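Local coordinates for protein Plm1 (Streptomyces sp. HK803, PDB 4HXY) that probably reduces the beta-keto group of a polyketide intermediate with NADPH, as the ketoreductase domain of the first module of phoslactomycin biosynthesis, at residues A64-L70 with R106-V110; M297-V301 with A337-L342. All coordinates share one frame; numbering follows the deposited sequence.

Interaction 1 (A64-L70 with R106-V110); sequences AGAAEDL and RAAGV
The peptide group joining Ala66 to Ala67 takes a methyl of Val110 on one face: CG2 stands almost straight above the carbonyl carbon, 3.3 Å from Ala66 C. At the amide side of the same group a water accepts from Ala67 N (2.9 Å) and donates to Arg106 O (2.7 Å), linking the first turn of helix 67-77 to the other helix. On the carbonyl side, Ala66 O receives Asp69 N in that turn. The preceding carbonyl, Gly65 O, points at the backbone of 106-110. Gly65 O is 3.3 Å from Ala107 N, at too poor an angle for a hydrogen bond; Ala107 CA offers a CA-H...O contact instead. The carboxylate of Asp69 fastens the loop from within: OD2 accepts Gly65 N (3.1 Å) through its anti lone pair and, weakly, the amide of Ala66, the N-cap residue. With Val110 CG1 anti to the backbone N (chi1 177°), CG2 presses on the peptide and also touches Ala64 CB. Val110 CG1 meets the Ala64 methyl too and, in a different direction, lies 4.0 Å from Leu70 CD2. Ala67 CB rests on Gly109 O at 3.8 Å. Arg106 contributes its backbone and CB; its guanidinium leads away to a salt bridge with Glu302. Strand 85-90 floors the contact, with Cys87 under Ala64, Leu70 and Val110. Both segments probably belong to the structural subdomain of the ketoreductase, and helices 290-310 and 333-351, from the cofactor-binding part, flank them, reaching Ala67 through Leu293 and Ala337.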
loop_
_atom_site.group_PDB
_atom_site.type_symbol
_atom_site.label_atom_id
_atom_site.label_comp_id
_atom_site.label_asym_id
_atom_site.label_seq_id
_atom_site.Cartn_x
_atom_site.Cartn_y
_atom_site.Cartn_z
ATOM N N ALA A 64 3.171 -12.227 -11.843
ATOM C CA ALA A 64 3.972 -11.626 -10.776
ATOM C C ALA A 64 3.465 -12.015 -9.399
ATOM O O ALA A 64 2.284 -11.894 -9.102
ATOM C CB ALA A 64 3.939 -10.121 -10.898
ATOM N N GLY A 65 4.367 -12.487 -8.557
ATOM C CA GLY A 65 4.048 -12.732 -7.157
ATOM C C GLY A 65 4.508 -11.653 -6.200
ATOM O O GLY A 65 4.099 -11.645 -5.036
ATOM N N ALA A 66 5.394 -10.768 -6.668
ATOM C CA ALA A 66 5.887 -9.647 -5.864
ATOM C C ALA A 66 6.253 -8.487 -6.782
ATOM O O ALA A 66 6.447 -8.685 -7.984
ATOM C CB ALA A 66 7.095 -10.087 -5.054
ATOM N N ALA A 67 6.382 -7.299 -6.198
ATOM C CA ALA A 67 6.654 -6.074 -6.959
ATOM C C ALA A 67 7.910 -6.220 -7.825
ATOM O O ALA A 67 7.943 -5.757 -8.966
ATOM C CB ALA A 67 6.798 -4.897 -6.016
ATOM N N GLU A 68 8.950 -6.869 -7.280
ATOM C CA GLU A 68 10.198 -7.096 -8.016
ATOM C C GLU A 68 10.005 -7.865 -9.329
ATOM O O GLU A 68 10.726 -7.615 -10.297
ATOM C CB GLU A 68 11.244 -7.777 -7.118
ATOM C CG GLU A 68 10.821 -9.121 -6.613
ATOM C CD GLU A 68 11.671 -9.659 -5.489
ATOM O OE1 GLU A 68 12.908 -9.742 -5.681
ATOM O OE2 GLU A 68 11.079 -10.006 -4.429
ATOM N N ASP A 69 9.034 -8.777 -9.365
ATOM C CA ASP A 69 8.780 -9.572 -10.563
ATOM C C ASP A 69 8.231 -8.687 -11.670
ATOM O O ASP A 69 8.614 -8.811 -12.848
ATOM C CB ASP A 69 7.786 -10.698 -10.277
ATOM C CG ASP A 69 8.268 -11.676 -9.219
ATOM O OD1 ASP A 69 9.490 -11.968 -9.160
ATOM O OD2 ASP A 69 7.402 -12.172 -8.455
ATOM N N LEU A 70 7.316 -7.789 -11.309
ATOM C CA LEU A 70 6.759 -6.866 -12.294
ATOM C C LEU A 70 7.822 -5.849 -12.717
ATOM O O LEU A 70 7.907 -5.473 -13.884
ATOM C CB LEU A 70 5.507 -6.166 -11.728
ATOM C CG LEU A 70 4.861 -5.103 -12.636
ATOM C CD1 LEU A 70 4.507 -5.665 -14.004
ATOM C CD2 LEU A 70 3.606 -4.544 -11.949
ATOM N N ARG A 106 2.826 -9.885 -0.247
ATOM C CA ARG A 106 3.756 -9.565 -1.331
ATOM C C ARG A 106 3.052 -9.359 -2.678
ATOM O O ARG A 106 3.441 -8.495 -3.460
ATOM C CB ARG A 106 4.860 -10.604 -1.395
ATOM C CG ARG A 106 5.718 -10.513 -0.133
ATOM C CD ARG A 106 6.962 -11.341 -0.214
ATOM N NE ARG A 106 7.629 -11.462 1.085
ATOM C CZ ARG A 106 8.346 -10.510 1.696
ATOM N NH1 ARG A 106 8.906 -10.775 2.868
ATOM N NH2 ARG A 106 8.522 -9.302 1.162
ATOM N N ALA A 107 1.998 -10.114 -2.929
ATOM C CA ALA A 107 1.242 -9.960 -4.160
ATOM C C ALA A 107 0.586 -8.590 -4.254
ATOM O O ALA A 107 0.470 -8.006 -5.347
ATOM C CB ALA A 107 0.173 -11.043 -4.291
ATOM N N ALA A 108 0.110 -8.088 -3.115
ATOM C CA ALA A 108 -0.484 -6.746 -3.055
ATOM C C ALA A 108 0.482 -5.652 -3.530
ATOM O O ALA A 108 0.063 -4.665 -4.148
ATOM C CB ALA A 108 -1.007 -6.445 -1.620
ATOM N N GLY A 109 1.770 -5.828 -3.262
ATOM C CA GLY A 109 2.796 -4.895 -3.724
ATOM C C GLY A 109 2.867 -4.749 -5.236
ATOM O O GLY A 109 3.203 -3.687 -5.758
ATOM N N VAL A 110 2.549 -5.828 -5.939
ATOM C CA VAL A 110 2.477 -5.816 -7.400
ATOM C C VAL A 110 1.489 -4.744 -7.862
ATOM O O VAL A 110 1.746 -4.008 -8.823
ATOM C CB VAL A 110 2.022 -7.163 -7.949
ATOM C CG1 VAL A 110 1.882 -7.084 -9.441
ATOM C CG2 VAL A 110 3.058 -8.301 -7.628
HETATM O O HOH W 1 5.597 -6.918 -3.423
#

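Interaction 2 (M297-V301 with A337-L342); sequences MAAKV and AGNACL. With NDP (NADPH dihydro-nicotinamide-adenine-dinucleotide phosphate), chain C.
In the Rossmann fold of this short-chain dehydrogenase/reductase, helices 290-310 and 333-351 run side by side at the NADPH pocket, their local axes 9.0 Å apart and nearly parallel (14°). Lys300 and Asn339, one from each helix, meet there; with Tyr335 they occupy positions consistent with the lysine, asparagine and tyrosine of the ketoreductase active site. Lys300 NZ gives three hydrogen bonds: to the nicotinamide ribose hydroxyls NDP O3D (2.9 Å) and NDP O2D (3.0 Å), and to Asn339 OD1 (3.1 Å). The last arrives off to one side of the carbonyl, with a C=O...N angle of 134° and the donor tilted 29° from the amide plane. Lys300 leaves its helix with CG anti to the backbone N, then bends at its last two torsions, which sets NZ between the ribose hydroxyls and the Asn339 amide. Its middle carbons lie across Leu342 at about a right angle, CG touching Leu342 CD1. Asn339 ND2 is weakly bonded to Tyr335 O one turn earlier, which may bias the amide towards presenting OD1 to the lysine. One residue before Lys300, Ala299 CB reaches the adenine at NDP N7A. Away from the cofactor the contact becomes apolar: Met297, bent at chi3, brings CE onto Ala337 CB (3.8 Å) and against Cys341 SG. Gly338 lets the backbones come close, and Val301 CG2 sits unusually tightly on Gly338 CA, at 3.4 Å.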
loop_
_atom_site.group_PDB
_atom_site.type_symbol
_atom_site.label_atom_id
_atom_site.label_comp_id
_atom_site.label_asym_id
_atom_site.label_seq_id
_atom_site.Cartn_x
_atom_site.Cartn_y
_atom_site.Cartn_z
ATOM N N MET A 297 11.394 -0.420 0.083
ATOM C CA MET A 297 10.297 -1.149 0.739
ATOM C C MET A 297 10.704 -1.713 2.119
ATOM O O MET A 297 9.851 -2.171 2.874
ATOM C CB MET A 297 9.790 -2.289 -0.173
ATOM C CG MET A 297 9.188 -1.827 -1.484
ATOM S SD MET A 297 8.767 -3.119 -2.648
ATOM C CE MET A 297 7.362 -3.911 -1.799
ATOM N N ALA A 298 11.996 -1.681 2.454
ATOM C CA ALA A 298 12.505 -2.487 3.576
ATOM C C ALA A 298 11.887 -2.110 4.928
ATOM O O ALA A 298 11.270 -2.958 5.594
ATOM C CB ALA A 298 13.986 -2.342 3.655
ATOM N N ALA A 299 12.110 -0.870 5.370
ATOM C CA ALA A 299 11.588 -0.446 6.691
ATOM C C ALA A 299 10.075 -0.617 6.770
ATOM O O ALA A 299 9.527 -1.108 7.762
ATOM C CB ALA A 299 11.982 0.982 7.026
ATOM N N LYS A 300 9.385 -0.200 5.721
ATOM C CA LYS A 300 7.929 -0.205 5.735
ATOM C C LYS A 300 7.398 -1.639 5.747
ATOM O O LYS A 300 6.680 -2.034 6.667
ATOM C CB LYS A 300 7.402 0.615 4.547
ATOM C CG LYS A 300 5.919 0.830 4.567
ATOM C CD LYS A 300 5.486 1.883 3.517
ATOM C CE LYS A 300 5.661 3.346 3.999
ATOM N NZ LYS A 300 4.680 3.742 5.038
ATOM N N VAL A 301 7.809 -2.448 4.769
ATOM C CA VAL A 301 7.255 -3.800 4.585
ATOM C C VAL A 301 7.918 -4.851 5.480
ATOM O O VAL A 301 7.241 -5.595 6.202
ATOM C CB VAL A 301 7.308 -4.252 3.140
ATOM C CG1 VAL A 301 6.663 -5.627 2.991
ATOM C CG2 VAL A 301 6.585 -3.245 2.237
ATOM N N ALA A 337 4.328 0.508 -3.682
ATOM C CA ALA A 337 4.322 -0.932 -3.469
ATOM C C ALA A 337 4.304 -1.245 -1.975
ATOM O O ALA A 337 3.518 -2.069 -1.504
ATOM C CB ALA A 337 5.532 -1.566 -4.131
ATOM N N GLY A 338 5.152 -0.566 -1.227
ATOM C CA GLY A 338 5.261 -0.821 0.205
ATOM C C GLY A 338 3.981 -0.500 0.929
ATOM O O GLY A 338 3.567 -1.221 1.837
ATOM N N ASN A 339 3.344 0.598 0.538
ATOM C CA ASN A 339 2.103 0.991 1.176
ATOM C C ASN A 339 0.973 0.018 0.861
ATOM O O ASN A 339 0.178 -0.316 1.737
ATOM C CB ASN A 339 1.768 2.442 0.831
ATOM C CG ASN A 339 2.630 3.428 1.592
ATOM O OD1 ASN A 339 2.566 3.484 2.810
ATOM N ND2 ASN A 339 3.434 4.219 0.876
ATOM N N ALA A 340 0.925 -0.478 -0.372
ATOM C CA ALA A 340 -0.071 -1.479 -0.743
ATOM C C ALA A 340 0.143 -2.754 0.084
ATOM O O ALA A 340 -0.817 -3.431 0.465
ATOM C CB ALA A 340 0.007 -1.800 -2.254
ATOM N N CYS A 341 1.398 -3.097 0.330
ATOM C CA CYS A 341 1.715 -4.230 1.200
ATOM C C CYS A 341 1.161 -4.043 2.607
ATOM O O CYS A 341 0.635 -4.996 3.200
ATOM C CB CYS A 341 3.211 -4.473 1.255
ATOM S SG CYS A 341 3.941 -5.144 -0.271
ATOM N N LEU A 342 1.293 -2.838 3.152
ATOM C CA LEU A 342 0.783 -2.565 4.510
ATOM C C LEU A 342 -0.710 -2.812 4.579
ATOM O O LEU A 342 -1.210 -3.426 5.510
ATOM C CB LEU A 342 1.057 -1.127 4.931
ATOM C CG LEU A 342 2.487 -0.727 5.219
ATOM C CD1 LEU A 342 2.517 0.732 5.705
ATOM C CD2 LEU A 342 3.132 -1.687 6.237
HETATM P PA NDP C . 9.885 10.960 8.528
HETATM O O1A NDP C . 9.905 12.221 9.324
HETATM O O2A NDP C . 10.990 10.720 7.543
HETATM O O5B NDP C . 9.827 9.715 9.526
HETATM C C5B NDP C . 10.222 8.431 9.088
HETATM C C4B NDP C . 10.862 7.719 10.243
HETATM O O4B NDP C . 11.226 6.406 9.869
HETATM C C3B NDP C . 12.139 8.376 10.711
HETATM O O3B NDP C . 12.056 8.512 12.144
HETATM C C2B NDP C . 13.244 7.419 10.329
HETATM O O2B NDP C . 14.251 7.615 11.300
HETATM C C1B NDP C . 12.490 6.095 10.415
HETATM N N9A NDP C . 13.093 4.957 9.732
HETATM C C8A NDP C . 13.411 4.832 8.397
HETATM N N7A NDP C . 13.971 3.620 8.194
HETATM C C5A NDP C . 13.991 2.949 9.391
HETATM C C6A NDP C . 14.426 1.693 9.779
HETATM N N6A NDP C . 14.966 0.799 8.956
HETATM N N1A NDP C . 14.305 1.345 11.113
HETATM C C2A NDP C . 13.729 2.215 12.031
HETATM N N3A NDP C . 13.300 3.464 11.661
HETATM C C4A NDP C . 13.431 3.803 10.350
HETATM O O3 NDP C . 8.510 10.820 7.702
HETATM P PN NDP C . 7.036 11.149 8.183
HETATM O O1N NDP C . 6.491 12.131 7.219
HETATM O O2N NDP C . 6.919 11.429 9.627
HETATM O O5D NDP C . 6.235 9.820 7.798
HETATM C C5D NDP C . 6.195 8.707 8.652
HETATM C C4D NDP C . 5.317 7.645 8.011
HETATM O O4D NDP C . 4.090 8.206 7.580
HETATM C C3D NDP C . 5.960 7.041 6.784
HETATM O O3D NDP C . 5.850 5.651 6.843
HETATM C C2D NDP C . 5.152 7.570 5.618
HETATM O O2D NDP C . 5.131 6.694 4.510
HETATM C C1D NDP C . 3.799 7.812 6.255
HETATM N N1N NDP C . 3.060 8.890 5.586
HETATM C C2N NDP C . 3.450 10.193 5.718
HETATM C C3N NDP C . 2.872 11.221 4.972
HETATM C C7N NDP C . 3.244 12.638 5.174
HETATM O O7N NDP C . 2.445 13.562 4.537
HETATM N N7N NDP C . 4.288 13.062 5.869
HETATM C C4N NDP C . 1.581 10.926 4.256
HETATM C C5N NDP C . 1.236 9.476 4.182
HETATM C C6N NDP C . 1.965 8.527 4.860
HETATM P P2B NDP C . 15.749 7.075 11.136
HETATM O O1X NDP C . 16.490 7.668 12.313
HETATM O O2X NDP C . 16.349 7.534 9.800
HETATM O O3X NDP C . 15.763 5.602 11.142
#

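In the fold
Helix 333-351 is part of interaction 2 and also touches interaction 1; the centres of the two contacts are about 11 Å apart. Interaction 2 uses the helix side that carries Asn339 towards NADPH; interaction 1 packs on another side. There Ala108 O approaches Ala340 CB (3.4 Å), Gly109 O meets Ala337 CB (3.5 Å) and Gly109 CA meets Cys341 SG (3.6 Å), small residues that let helix 105-120 come close. Ala337 and Cys341 thus serve both interfaces, touching Met297 as well. Interaction 2 alone touches the cofactor; interaction 1 backs the same helix from what is probably the structural subdomain.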